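Mutual gliding-motility protein MglA (Myxococcus xanthus DK 1622, PDB 6H17) binds and hydrolyses GTP as a small Ras-like GTPase, acting as an intracellular switch that coordinates social and adventurous gliding and sets the direction and speed of movement. Local coordinates at residues Thr150-Glu153 against Met154-Ala157; Asp104-Ile107 against Glu108-Glu111; Gly175-Asp178 against Thr179-Val183. One frame throughout, in Å; residues are numbered along the deposited sequence.

Contacts 1 and 2 are neighbours, with centres about 11 Å apart, and they touch: the sulfur of Met154 (SD) lies 3.7 Å from the methyl CE of Met110, which also meets Ala157, while the methyl of Met154 rests on Ser105. Contact 3 stands apart, its nearest atoms about 11 Å from those of either other contact. All three sit where a loop turns into a helix beside the nucleotide-binding end of this small GTPase. Of the three, contact 2 comes closest to the bound GTPgammaS: by nearest atoms, the Asp104 side chain is about 6 Å from it, that of Val176 in contact 3 about 8 Å and that of Met154 in contact 1 about 11 Å.

Contact 1 (Thr150-Glu153 against Met154-Ala157); sequences TVEE and MRKA
Glu152 and Lys156, one turn apart, lie side by side and point the same way, joined at their ends by a salt bridge of 3.1 Å between Glu152 OE1 and Lys156 NZ. The glutamate is fully extended, with CG anti to the backbone N (chi1 -175°), while the lysine takes a different well, its CG anti to its carbonyl carbon. Those two choices bring the chains together. The ammonium meets OE1 from above the carboxylate plane, 53° out of it, and the methylene Lys156 CE packs against Glu152 CG at 3.8 Å.

Val151 and Arg155 make the next pair. Arg155 runs straight out to CD and then bends at chi3 (-47°), which folds the guanidinium back along the helix toward its start. There Arg155 NH2 lies 3.7 Å from Val151 CG1, and Arg155 NH1 is 3.8 Å from Glu152 CA, so carbon atoms lie obliquely beside the group; its NE forms a salt bridge with Glu165.

The first turn is closed by a capping box. Thr150, the N-cap, accepts from Glu153 N through Thr150 OG1 at 3.2 Å, and Glu153 OE2 in turn takes a weak bond from Thr150 N at 3.3 Å. Ordinary helical bonds follow, from Met154 N to Thr150 O through to Ala157 N to Glu153 O.

Met154, its chain bent, turns its thioether away from this first turn. Helix 151-158 is the connection between the parallel strands 136-141 and 165-167. Its inner side, through Met154 and Arg155, lies on Tyr140 of strand 136-141, and Ala157 packs against Met114 of helix 110-125.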
loop_
_atom_site.group_PDB
_atom_site.type_symbol
_atom_site.label_atom_id
_atom_site.label_comp_id
_atom_site.label_asym_id
_atom_site.label_seq_id
_atom_site.Cartn_x
_atom_site.Cartn_y
_atom_site.Cartn_z
ATOM N N THR A 150 19.127 -10.608 1.548
ATOM C CA THR A 150 19.481 -10.134 0.214
ATOM C C THR A 150 18.221 -9.976 -0.642
ATOM O O THR A 150 17.187 -10.600 -0.397
ATOM C CB THR A 150 20.451 -11.085 -0.492
ATOM O OG1 THR A 150 19.742 -12.271 -0.868
ATOM C CG2 THR A 150 21.625 -11.433 0.378
ATOM N N VAL A 151 18.310 -9.113 -1.656
ATOM C CA VAL A 151 17.145 -8.866 -2.504
ATOM C C VAL A 151 16.717 -10.150 -3.205
ATOM O O VAL A 151 15.525 -10.451 -3.323
ATOM C CB VAL A 151 17.432 -7.734 -3.507
ATOM C CG1 VAL A 151 16.280 -7.651 -4.515
ATOM C CG2 VAL A 151 17.615 -6.430 -2.793
ATOM N N GLU A 152 17.682 -10.930 -3.679
ATOM C CA GLU A 152 17.353 -12.178 -4.349
ATOM C C GLU A 152 16.597 -13.108 -3.416
ATOM O O GLU A 152 15.649 -13.780 -3.830
ATOM C CB GLU A 152 18.630 -12.849 -4.846
ATOM C CG GLU A 152 18.378 -14.097 -5.668
ATOM C CD GLU A 152 19.661 -14.766 -6.133
ATOM O OE1 GLU A 152 19.573 -15.743 -6.905
ATOM O OE2 GLU A 152 20.756 -14.319 -5.728
ATOM N N GLU A 153 17.004 -13.167 -2.147
ATOM C CA GLU A 153 16.304 -14.017 -1.192
ATOM C C GLU A 153 14.914 -13.472 -0.859
ATOM O O GLU A 153 13.975 -14.253 -0.643
ATOM C CB GLU A 153 17.136 -14.183 0.077
ATOM C CG GLU A 153 18.369 -15.005 -0.097
ATOM C CD GLU A 153 19.427 -14.680 0.968
ATOM O OE1 GLU A 153 20.549 -15.182 0.827
ATOM O OE2 GLU A 153 19.147 -13.914 1.912
ATOM N N MET A 154 14.759 -12.146 -0.808
ATOM C CA MET A 154 13.430 -11.566 -0.614
ATOM C C MET A 154 12.498 -11.954 -1.754
ATOM O O MET A 154 11.337 -12.324 -1.525
ATOM C CB MET A 154 13.523 -10.043 -0.544
ATOM C CG MET A 154 14.207 -9.501 0.704
ATOM S SD MET A 154 13.338 -9.728 2.282
ATOM C CE MET A 154 12.060 -8.518 2.158
ATOM N N ARG A 155 13.002 -11.890 -2.990
ATOM C CA ARG A 155 12.198 -12.231 -4.154
ATOM C C ARG A 155 11.810 -13.700 -4.120
ATOM O O ARG A 155 10.650 -14.057 -4.361
ATOM C CB ARG A 155 13.009 -11.920 -5.414
ATOM C CG ARG A 155 12.292 -12.283 -6.709
ATOM C CD ARG A 155 13.186 -12.034 -7.928
ATOM N NE ARG A 155 13.820 -10.716 -7.868
ATOM C CZ ARG A 155 15.134 -10.495 -7.808
ATOM N NH1 ARG A 155 16.003 -11.500 -7.824
ATOM N NH2 ARG A 155 15.579 -9.250 -7.752
ATOM N N LYS A 156 12.760 -14.571 -3.804
ATOM C CA LYS A 156 12.437 -15.989 -3.761
ATOM C C LYS A 156 11.458 -16.310 -2.645
ATOM O O LYS A 156 10.633 -17.219 -2.792
ATOM C CB LYS A 156 13.718 -16.813 -3.629
ATOM C CG LYS A 156 14.585 -16.782 -4.882
ATOM C CD LYS A 156 15.887 -17.528 -4.683
ATOM C CE LYS A 156 16.717 -17.526 -5.955
ATOM N NZ LYS A 156 18.054 -18.132 -5.722
ATOM N N ALA A 157 11.521 -15.587 -1.528
ATOM C CA ALA A 157 10.627 -15.873 -0.418
ATOM C C ALA A 157 9.235 -15.282 -0.608
ATOM O O ALA A 157 8.256 -15.871 -0.150
ATOM C CB ALA A 157 11.218 -15.316 0.874
#

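Contact 2 (Asp104-Ile107 against Glu108-Glu111); sequences DSQI and ERME. With SO4 (sulfate ion), chain D.
The guanidinium of Arg109 and the carboxylate of Asp104 stand nearly perpendicular, their planes 80° apart, and they meet through one water instead of directly. That water lies at the guanidinium edge, in its plane: it accepts from Arg109 NE at 2.9 Å and donates to Asp104 OD2 at 2.8 Å. At the end of the group carrying NH1 and NH2 lies a sulfate, probably from the crystallisation liquor. It is gripped by two bonds, Arg109 NH1 to sulfate O3 at 3.0 Å and Arg109 NH2 to sulfate O1 at 2.9 Å, and is also held by Val83 N; NH2 has a further acceptor in Gly21 O.

The Asp104 carboxylate is met mostly close to its own plane. Gln106 NE2 bridges both oxygens on their syn sides, 3.1 Å from Asp104 OD1 and 3.1 Å from Asp104 OD2, with the acceptors lying in the amide plane. On its anti side Asp104 OD1 accepts from Gln106 N at 2.9 Å, closing an Asx turn. CG anti to the backbone N (chi1 -172°) turns the carboxylate to where Gln106 N and NE2 can reach it. The Arg109 side chain crosses that of Asp104 obliquely, Arg109 CG 3.9 Å from Asp104 OD2, which also forms a salt bridge with Lys142.

With an alanine here, the water is likely to lose its acceptor, Lys142 this carboxylate, and the Gln106 amide, whose OE1 is bonded to Asn147, the group that pins its NH2 end.

Beyond the turn, Arg109 N bonds to Gln106 O and Met110 N to Ile107 O, leading through a short 3-10 segment into helix 110-125, with Arg109 as its N-cap. A loop running from a strand into a helix at the nucleotide-binding end of the sheet is characteristic of the P-loop GTPase fold; here it meets Lys142, predicted to bind GTP.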
loop_
_atom_site.group_PDB
_atom_site.type_symbol
_atom_site.label_atom_id
_atom_site.label_comp_id
_atom_site.label_asym_id
_atom_site.label_seq_id
_atom_site.Cartn_x
_atom_site.Cartn_y
_atom_site.Cartn_z
ATOM N N ASP A 104 9.391 -6.048 5.584
ATOM C CA ASP A 104 10.540 -5.651 6.392
ATOM C C ASP A 104 11.708 -6.563 6.040
ATOM O O ASP A 104 11.648 -7.767 6.286
ATOM C CB ASP A 104 10.172 -5.772 7.870
ATOM C CG ASP A 104 11.232 -5.190 8.795
ATOM O OD1 ASP A 104 12.442 -5.337 8.496
ATOM O OD2 ASP A 104 10.861 -4.571 9.822
ATOM N N SER A 105 12.779 -6.015 5.476
ATOM C CA SER A 105 13.860 -6.878 5.005
ATOM C C SER A 105 14.649 -7.535 6.132
ATOM O O SER A 105 15.458 -8.432 5.854
ATOM C CB SER A 105 14.856 -6.086 4.148
ATOM O OG SER A 105 14.278 -5.681 2.913
ATOM N N GLN A 106 14.504 -7.099 7.380
ATOM C CA GLN A 106 15.279 -7.706 8.460
ATOM C C GLN A 106 15.007 -9.207 8.537
ATOM O O GLN A 106 13.859 -9.658 8.519
ATOM C CB GLN A 106 14.916 -7.078 9.800
ATOM C CG GLN A 106 15.271 -5.629 9.909
ATOM C CD GLN A 106 14.851 -5.053 11.230
ATOM O OE1 GLN A 106 15.649 -4.965 12.170
ATOM N NE2 GLN A 106 13.592 -4.684 11.335
ATOM N N ILE A 107 16.075 -9.992 8.685
ATOM C CA ILE A 107 15.947 -11.448 8.644
ATOM C C ILE A 107 15.026 -11.954 9.747
ATOM O O ILE A 107 14.239 -12.890 9.529
ATOM C CB ILE A 107 17.346 -12.090 8.643
ATOM C CG1 ILE A 107 17.263 -13.575 8.256
ATOM C CG2 ILE A 107 18.056 -11.892 9.992
ATOM C CD1 ILE A 107 18.598 -14.129 7.809
ATOM N N GLU A 108 15.051 -11.306 10.913
ATOM C CA GLU A 108 14.202 -11.709 12.030
ATOM C C GLU A 108 12.717 -11.565 11.727
ATOM O O GLU A 108 11.892 -12.218 12.379
ATOM C CB GLU A 108 14.559 -10.864 13.261
ATOM C CG GLU A 108 15.978 -11.077 13.788
ATOM C CD GLU A 108 17.016 -10.136 13.177
ATOM O OE1 GLU A 108 16.752 -9.485 12.141
ATOM O OE2 GLU A 108 18.123 -10.049 13.753
ATOM N N ARG A 109 12.365 -10.735 10.755
ATOM C CA ARG A 109 10.978 -10.439 10.438
ATOM C C ARG A 109 10.473 -11.197 9.225
ATOM O O ARG A 109 9.359 -10.934 8.772
ATOM C CB ARG A 109 10.793 -8.934 10.241
ATOM C CG ARG A 109 11.072 -8.133 11.512
ATOM C CD ARG A 109 10.071 -8.439 12.605
ATOM N NE ARG A 109 8.777 -7.811 12.350
ATOM C CZ ARG A 109 7.637 -8.128 12.964
ATOM N NH1 ARG A 109 7.582 -9.108 13.864
ATOM N NH2 ARG A 109 6.535 -7.473 12.682
ATOM N N MET A 110 11.235 -12.148 8.700
ATOM C CA MET A 110 10.764 -12.876 7.527
ATOM C C MET A 110 9.494 -13.656 7.817
ATOM O O MET A 110 8.588 -13.690 6.981
ATOM C CB MET A 110 11.852 -13.792 6.959
ATOM C CG MET A 110 11.384 -14.568 5.710
ATOM S SD MET A 110 10.784 -13.504 4.362
ATOM C CE MET A 110 12.320 -12.999 3.593
ATOM N N GLU A 111 9.401 -14.317 8.974
ATOM C CA GLU A 111 8.177 -15.053 9.268
ATOM C C GLU A 111 6.995 -14.101 9.311
ATOM O O GLU A 111 5.913 -14.430 8.828
ATOM C CB GLU A 111 8.287 -15.822 10.582
ATOM C CG GLU A 111 8.985 -17.168 10.449
ATOM C CD GLU A 111 8.540 -18.165 11.509
ATOM O OE1 GLU A 111 7.528 -17.902 12.195
ATOM O OE2 GLU A 111 9.203 -19.213 11.661
HETATM S S SO4 D . 3.861 -8.354 15.234
HETATM O O1 SO4 D . 4.124 -7.243 14.320
HETATM O O2 SO4 D . 2.638 -9.044 14.808
HETATM O O3 SO4 D . 4.952 -9.325 15.226
HETATM O O4 SO4 D . 3.655 -7.796 16.570
HETATM O O HOH W 1 8.411 -5.557 10.624
#

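Contact 3 (Gly175-Asp178 against Thr179-Val183); sequences GVFD and TLKAV
Thr179 turns its hydroxyl back along the helix onto the carbonyl of Gly175, one turn earlier. OG1 is anti to the carbonyl carbon and beside its own N (chi1 -63°), which lets Thr179 OG1 donate to Gly175 O at 2.8 Å while Thr179 N reaches the same oxygen at 3.0 Å. The two donors come from opposite faces of the carbonyl plane, each tilted about 30° from it, so this oxygen is held from both sides. The hydroxyl of this buried threonine is also bonded to Gln139 NE2, which ties the first turn to strand 136-141.

On another side of the helix the Phe177 ring lies near Leu180 and Lys181, oblique to both. Phe177 CD1 is 4.4 Å from Leu180 CD2, a loose apolar touch. The lysine chain first follows the backbone, with Lys181 CG 3.3 Å from Phe177 O, and ends in an eclipsed, strained torsion at chi4 (2°); the approach of Lys181 NZ to Phe177 CD1, 4.4 Å, is therefore loose and doubtful. Farther along the turn, the methyl Ala182 CB lies 3.4 Å from Asp178 O.

The backbone bonds are regular, among them Leu180 N to Val176 O and Lys181 N to Phe177 O at 2.8 Å. Gly175 is the N-cap, and its positive phi is a conformation that favours glycine.

Val176 packs on Asn28, Tyr31 and Ile32 of helix 25-35, whereas Thr179 and Ala182 lie on Val137 and Tyr166 of strands 136-141 and 165-167. Such an arrangement, a C-terminal helix laid on the central sheet next to the helix that follows the P-loop, is characteristic of the Ras-like small GTPase fold.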
loop_
_atom_site.group_PDB
_atom_site.type_symbol
_atom_site.label_atom_id
_atom_site.label_comp_id
_atom_site.label_asym_id
_atom_site.label_seq_id
_atom_site.Cartn_x
_atom_site.Cartn_y
_atom_site.Cartn_z
ATOM N N GLY A 175 13.155 4.425 -3.126
ATOM C CA GLY A 175 12.121 3.547 -3.652
ATOM C C GLY A 175 10.685 3.968 -3.399
ATOM O O GLY A 175 9.769 3.305 -3.892
ATOM N N VAL A 176 10.444 5.021 -2.628
ATOM C CA VAL A 176 9.083 5.308 -2.185
ATOM C C VAL A 176 8.199 5.793 -3.332
ATOM O O VAL A 176 7.088 5.277 -3.544
ATOM C CB VAL A 176 9.108 6.296 -1.005
ATOM C CG1 VAL A 176 7.704 6.795 -0.651
ATOM C CG2 VAL A 176 9.772 5.673 0.204
ATOM N N PHE A 177 8.633 6.811 -4.066
ATOM C CA PHE A 177 7.824 7.268 -5.185
ATOM C C PHE A 177 7.772 6.241 -6.308
ATOM O O PHE A 177 6.725 6.123 -6.974
ATOM C CB PHE A 177 8.292 8.642 -5.703
ATOM C CG PHE A 177 7.832 9.791 -4.868
ATOM C CD1 PHE A 177 6.491 10.090 -4.762
ATOM C CD2 PHE A 177 8.739 10.598 -4.213
ATOM C CE1 PHE A 177 6.058 11.171 -4.001
ATOM C CE2 PHE A 177 8.311 11.676 -3.449
ATOM C CZ PHE A 177 6.956 11.939 -3.337
ATOM N N ASP A 178 8.839 5.496 -6.552
ATOM C CA ASP A 178 8.768 4.474 -7.598
ATOM C C ASP A 178 7.702 3.433 -7.277
ATOM O O ASP A 178 6.967 2.980 -8.165
ATOM C CB ASP A 178 10.111 3.780 -7.796
ATOM C CG ASP A 178 11.103 4.614 -8.569
ATOM O OD1 ASP A 178 10.738 5.689 -9.108
ATOM O OD2 ASP A 178 12.262 4.160 -8.653
ATOM N N THR A 179 7.621 3.017 -6.015
ATOM C CA THR A 179 6.611 2.041 -5.601
ATOM C C THR A 179 5.215 2.592 -5.842
ATOM O O THR A 179 4.353 1.915 -6.421
ATOM C CB THR A 179 6.792 1.720 -4.116
ATOM O OG1 THR A 179 8.060 1.110 -3.860
ATOM C CG2 THR A 179 5.725 0.777 -3.589
ATOM N N LEU A 180 4.967 3.818 -5.372
ATOM C CA LEU A 180 3.654 4.436 -5.512
ATOM C C LEU A 180 3.277 4.600 -6.978
ATOM O O LEU A 180 2.146 4.288 -7.378
ATOM C CB LEU A 180 3.667 5.791 -4.815
ATOM C CG LEU A 180 2.396 6.650 -5.009
ATOM C CD1 LEU A 180 1.193 5.967 -4.368
ATOM C CD2 LEU A 180 2.597 8.048 -4.418
ATOM N N LYS A 181 4.188 5.134 -7.782
ATOM C CA LYS A 181 3.864 5.387 -9.179
ATOM C C LYS A 181 3.575 4.091 -9.902
ATOM O O LYS A 181 2.726 4.058 -10.800
ATOM C CB LYS A 181 4.994 6.171 -9.844
ATOM C CG LYS A 181 5.057 7.611 -9.376
ATOM C CD LYS A 181 6.367 8.294 -9.731
ATOM C CE LYS A 181 6.292 9.800 -9.481
ATOM N NZ LYS A 181 4.978 10.249 -8.916
ATOM N N ALA A 182 4.257 3.011 -9.540
ATOM C CA ALA A 182 4.019 1.727 -10.197
ATOM C C ALA A 182 2.602 1.227 -9.924
ATOM O O ALA A 182 1.885 0.823 -10.843
ATOM C CB ALA A 182 5.064 0.693 -9.768
ATOM N N VAL A 183 2.177 1.241 -8.670
ATOM C CA VAL A 183 0.838 0.735 -8.375
ATOM C C VAL A 183 -0.236 1.667 -8.933
ATOM O O VAL A 183 -1.273 1.206 -9.420
ATOM C CB VAL A 183 0.654 0.430 -6.879
ATOM C CG1 VAL A 183 0.509 1.694 -6.067
ATOM C CG2 VAL A 183 -0.567 -0.495 -6.693
#